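Local coordinates for putative general stress protein 26 (Jannaschia sp., PDB 2QEA), which is of unconfirmed function but probably binds a flavin nucleotide, as pyridoxamine 5'-phosphate oxidase-like proteins do, and may be an oxidoreductase, at residues Glu95-Val100 against Gly107-Pro112. Sequence-based numbering, arbitrary orientation.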
ATOM      1  N   GLU A  95       2.274  -6.397 -24.593  1.00 51.89           N
ATOM      2  CA  GLU A  95       1.504  -5.172 -24.297  1.00 52.31           C
ATOM      3  C   GLU A  95       2.031  -4.430 -23.061  1.00 51.90           C
ATOM      4  O   GLU A  95       2.164  -3.204 -23.090  1.00 51.73           O
ATOM      5  CB  GLU A  95       0.013  -5.497 -24.090  1.00 52.65           C
ATOM      6  CG  GLU A  95      -0.926  -4.271 -23.937  1.00 52.81           C
ATOM      7  CD  GLU A  95      -2.336  -4.642 -23.483  1.00 53.71           C
ATOM      8  OE1 GLU A  95      -2.784  -5.782 -23.732  1.00 57.06           O
ATOM      9  OE2 GLU A  95      -3.000  -3.777 -22.872  1.00 56.47           O
ATOM     10  N   PHE A  96       2.314  -5.180 -21.992  1.00 51.74           N
ATOM     11  CA  PHE A  96       2.790  -4.616 -20.713  1.00 51.55           C
ATOM     12  C   PHE A  96       4.319  -4.545 -20.521  1.00 51.41           C
ATOM     13  O   PHE A  96       4.782  -4.176 -19.435  1.00 51.47           O
ATOM     14  CB  PHE A  96       2.117  -5.362 -19.552  1.00 51.37           C
ATOM     15  CG  PHE A  96       0.611  -5.308 -19.604  1.00 51.32           C
ATOM     16  CD1 PHE A  96      -0.054  -4.073 -19.564  1.00 51.12           C
ATOM     17  CD2 PHE A  96      -0.152  -6.477 -19.698  1.00 52.24           C
ATOM     18  CE1 PHE A  96      -1.453  -4.001 -19.627  1.00 52.17           C
ATOM     19  CE2 PHE A  96      -1.556  -6.421 -19.762  1.00 52.85           C
ATOM     20  CZ  PHE A  96      -2.209  -5.180 -19.721  1.00 53.19           C
ATOM     21  N   TRP A  97       5.091  -4.857 -21.569  1.00 50.91           N
ATOM     22  CA  TRP A  97       6.556  -4.786 -21.517  1.00 50.62           C
ATOM     23  C   TRP A  97       6.984  -3.317 -21.646  1.00 51.05           C
ATOM     24  O   TRP A  97       6.399  -2.571 -22.441  1.00 51.62           O
ATOM     25  CB  TRP A  97       7.183  -5.629 -22.632  1.00 49.95           C
ATOM     26  CG  TRP A  97       8.643  -5.832 -22.476  1.00 49.77           C
ATOM     27  CD1 TRP A  97       9.632  -5.151 -23.111  1.00 48.77           C
ATOM     28  CD2 TRP A  97       9.288  -6.776 -21.612  1.00 50.00           C
ATOM     29  NE1 TRP A  97      10.858  -5.617 -22.711  1.00 49.11           N
ATOM     30  CE2 TRP A  97      10.682  -6.615 -21.790  1.00 49.26           C
ATOM     31  CE3 TRP A  97       8.826  -7.753 -20.711  1.00 49.55           C
ATOM     32  CZ2 TRP A  97      11.629  -7.388 -21.091  1.00 49.00           C
ATOM     33  CZ3 TRP A  97       9.771  -8.532 -20.012  1.00 49.08           C
ATOM     34  CH2 TRP A  97      11.158  -8.335 -20.207  1.00 48.59           C
ATOM     35  N   SER A  98       8.004  -2.925 -20.877  1.00 51.01           N
ATOM     36  CA  SER A  98       8.509  -1.540 -20.843  1.00 50.45           C
ATOM     37  C   SER A  98      10.040  -1.450 -20.839  1.00 50.21           C
ATOM     38  O   SER A  98      10.733  -2.472 -20.778  1.00 50.18           O
ATOM     39  CB  SER A  98       7.951  -0.834 -19.600  1.00 50.52           C
ATOM     40  OG  SER A  98       8.390  -1.463 -18.406  1.00 50.24           O
ATOM     41  N   PHE A  99      10.541  -0.213 -20.934  1.00 49.73           N
ATOM     42  CA  PHE A  99      11.986   0.100 -20.865  1.00 49.33           C
ATOM     43  C   PHE A  99      12.621  -0.332 -19.523  1.00 48.86           C
ATOM     44  O   PHE A  99      13.813  -0.643 -19.480  1.00 48.92           O
ATOM     45  CB  PHE A  99      12.257   1.604 -21.137  1.00 49.57           C
ATOM     46  CG  PHE A  99      11.842   2.532 -20.007  1.00 50.17           C
ATOM     47  CD1 PHE A  99      12.785   2.977 -19.067  1.00 50.07           C
ATOM     48  CD2 PHE A  99      10.514   2.957 -19.874  1.00 51.35           C
ATOM     49  CE1 PHE A  99      12.409   3.831 -18.009  1.00 51.01           C
ATOM     50  CE2 PHE A  99      10.127   3.809 -18.820  1.00 52.35           C
ATOM     51  CZ  PHE A  99      11.078   4.248 -17.886  1.00 51.28           C
ATOM     52  N   VAL A 100      11.824  -0.315 -18.446  1.00 48.51           N
ATOM     53  CA  VAL A 100      12.256  -0.774 -17.115  1.00 48.22           C
ATOM     54  C   VAL A 100      12.505  -2.290 -17.151  1.00 48.32           C
ATOM     55  O   VAL A 100      13.529  -2.750 -16.641  1.00 48.91           O
ATOM     56  CB  VAL A 100      11.224  -0.410 -15.996  1.00 47.69           C
ATOM     57  CG1 VAL A 100      11.652  -0.968 -14.641  1.00 45.86           C
ATOM     58  CG2 VAL A 100      11.050   1.099 -15.898  1.00 47.73           C
ATOM     59  N   GLY A 107      17.926 -10.070 -21.883  1.00 54.69           N
ATOM     60  CA  GLY A 107      17.504 -10.784 -23.098  1.00 54.79           C
ATOM     61  C   GLY A 107      16.122 -10.455 -23.652  1.00 54.89           C
ATOM     62  O   GLY A 107      15.523 -11.298 -24.326  1.00 54.46           O
ATOM     63  N   GLY A 108      15.613  -9.247 -23.383  1.00 55.29           N
ATOM     64  CA  GLY A 108      14.288  -8.819 -23.854  1.00 55.65           C
ATOM     65  C   GLY A 108      13.144  -9.555 -23.174  1.00 56.27           C
ATOM     66  O   GLY A 108      13.323 -10.112 -22.085  1.00 56.35           O
ATOM     67  N   GLN A 109      11.968  -9.541 -23.806  1.00 56.77           N
ATOM     68  CA  GLN A 109      10.787 -10.257 -23.278  1.00 57.34           C
ATOM     69  C   GLN A 109      10.893 -11.783 -23.440  1.00 57.96           C
ATOM     70  O   GLN A 109      10.237 -12.520 -22.697  1.00 58.18           O
ATOM     71  CB  GLN A 109       9.470  -9.700 -23.844  1.00 57.24           C
ATOM     72  CG  GLN A 109       9.191  -9.929 -25.324  1.00 57.66           C
ATOM     73  CD  GLN A 109       7.921  -9.224 -25.786  1.00 57.80           C
ATOM     74  OE1 GLN A 109       7.008  -9.856 -26.320  1.00 61.06           O
ATOM     75  NE2 GLN A 109       7.848  -7.915 -25.559  1.00 55.46           N
ATOM     76  N   HIS A 110      11.708 -12.239 -24.400  1.00 58.70           N
ATOM     77  CA  HIS A 110      11.997 -13.662 -24.616  1.00 59.25           C
ATOM     78  C   HIS A 110      13.363 -13.946 -23.967  1.00 59.06           C
ATOM     79  O   HIS A 110      14.362 -14.202 -24.650  1.00 59.68           O
ATOM     80  CB  HIS A 110      11.972 -14.013 -26.112  1.00 59.75           C
ATOM     81  CG  HIS A 110      10.639 -13.785 -26.761  1.00 61.81           C
ATOM     82  ND1 HIS A 110       9.566 -14.630 -26.576  1.00 62.78           N
ATOM     83  CD2 HIS A 110      10.210 -12.812 -27.600  1.00 63.01           C
ATOM     84  CE1 HIS A 110       8.532 -14.184 -27.266  1.00 62.78           C
ATOM     85  NE2 HIS A 110       8.896 -13.083 -27.897  1.00 63.32           N
ATOM     86  N   ASP A 111      13.372 -13.853 -22.634  1.00 58.33           N
ATOM     87  CA  ASP A 111      14.534 -14.096 -21.764  1.00 57.55           C
ATOM     88  C   ASP A 111      14.146 -15.312 -20.896  1.00 56.88           C
ATOM     89  O   ASP A 111      12.982 -15.406 -20.490  1.00 56.94           O
ATOM     90  CB  ASP A 111      14.791 -12.827 -20.927  1.00 57.42           C
ATOM     91  CG  ASP A 111      15.983 -12.937 -19.969  1.00 57.32           C
ATOM     92  OD1 ASP A 111      15.955 -13.752 -19.022  1.00 57.34           O
ATOM     93  OD2 ASP A 111      16.934 -12.142 -20.122  1.00 58.33           O
ATOM     94  N   PRO A 112      15.099 -16.240 -20.613  1.00 56.22           N
ATOM     95  CA  PRO A 112      14.756 -17.433 -19.805  1.00 55.56           C
ATOM     96  C   PRO A 112      14.216 -17.158 -18.399  1.00 54.72           C
ATOM     97  O   PRO A 112      13.367 -17.911 -17.932  1.00 54.51           O
ATOM     98  CB  PRO A 112      16.085 -18.199 -19.720  1.00 55.53           C
ATOM     99  CG  PRO A 112      17.129 -17.188 -19.997  1.00 56.16           C
ATOM    100  CD  PRO A 112      16.522 -16.268 -21.001  1.00 56.16           C
TER
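Trp97 lays one face of its indole against Gln109, whose N, CA and CB meet it by CH-pi and van der Waals contact. The tight part is the CH-pi contact: Gln109 CA stands 3.6 Å from the centroid of the six-membered ring of Trp97, only 11° off its normal. Gln109 CB settles over the same face, 3.7 Å from Trp97 CD2, where the two rings fuse. Gly108 O approaches the benzo ring obliquely, 3.4 Å from Trp97 CZ2. The CB bond of Trp97 already points toward 107-112, and with CG anti to the backbone N (chi1 -168°), beside the carbonyl carbon, the ring lies under Gln109.

The Gln109 chain runs extended beyond CG, and its amide, tilted 58° from the ring plane, approaches through NE2, 3.8 Å from Trp97 CG; that nitrogen is hydrogen-bonded to Asp94 OD1. On the loose side, exposed His110 turns its CB away from 95-100, and no hydrogen bond joins the two segments. The loop has a brace of its own: Gly107 N donates to the anti lone pair of Asp111 OD2 at 2.9 Å. Replacing the tryptophan with an alanine would probably cost Gln109 CA and CB the ring face and open a gap beneath them.

This is surface packing in a chain whose family suggests the FMN-binding split-barrel fold. Residues 95-100 connect helix 90-95 to helix 99-104, and the loop 107-112 then leads to strand 114-129 of the antiparallel sheet. Trp97 also touches Phe105 and makes a weak hydrogen bond from NE1 to Asp102 OD1, while Phe99 and Val100 pack on Ile140 and Phe136 of the second subunit, placing the dimer partner beside the start of helix 99-104.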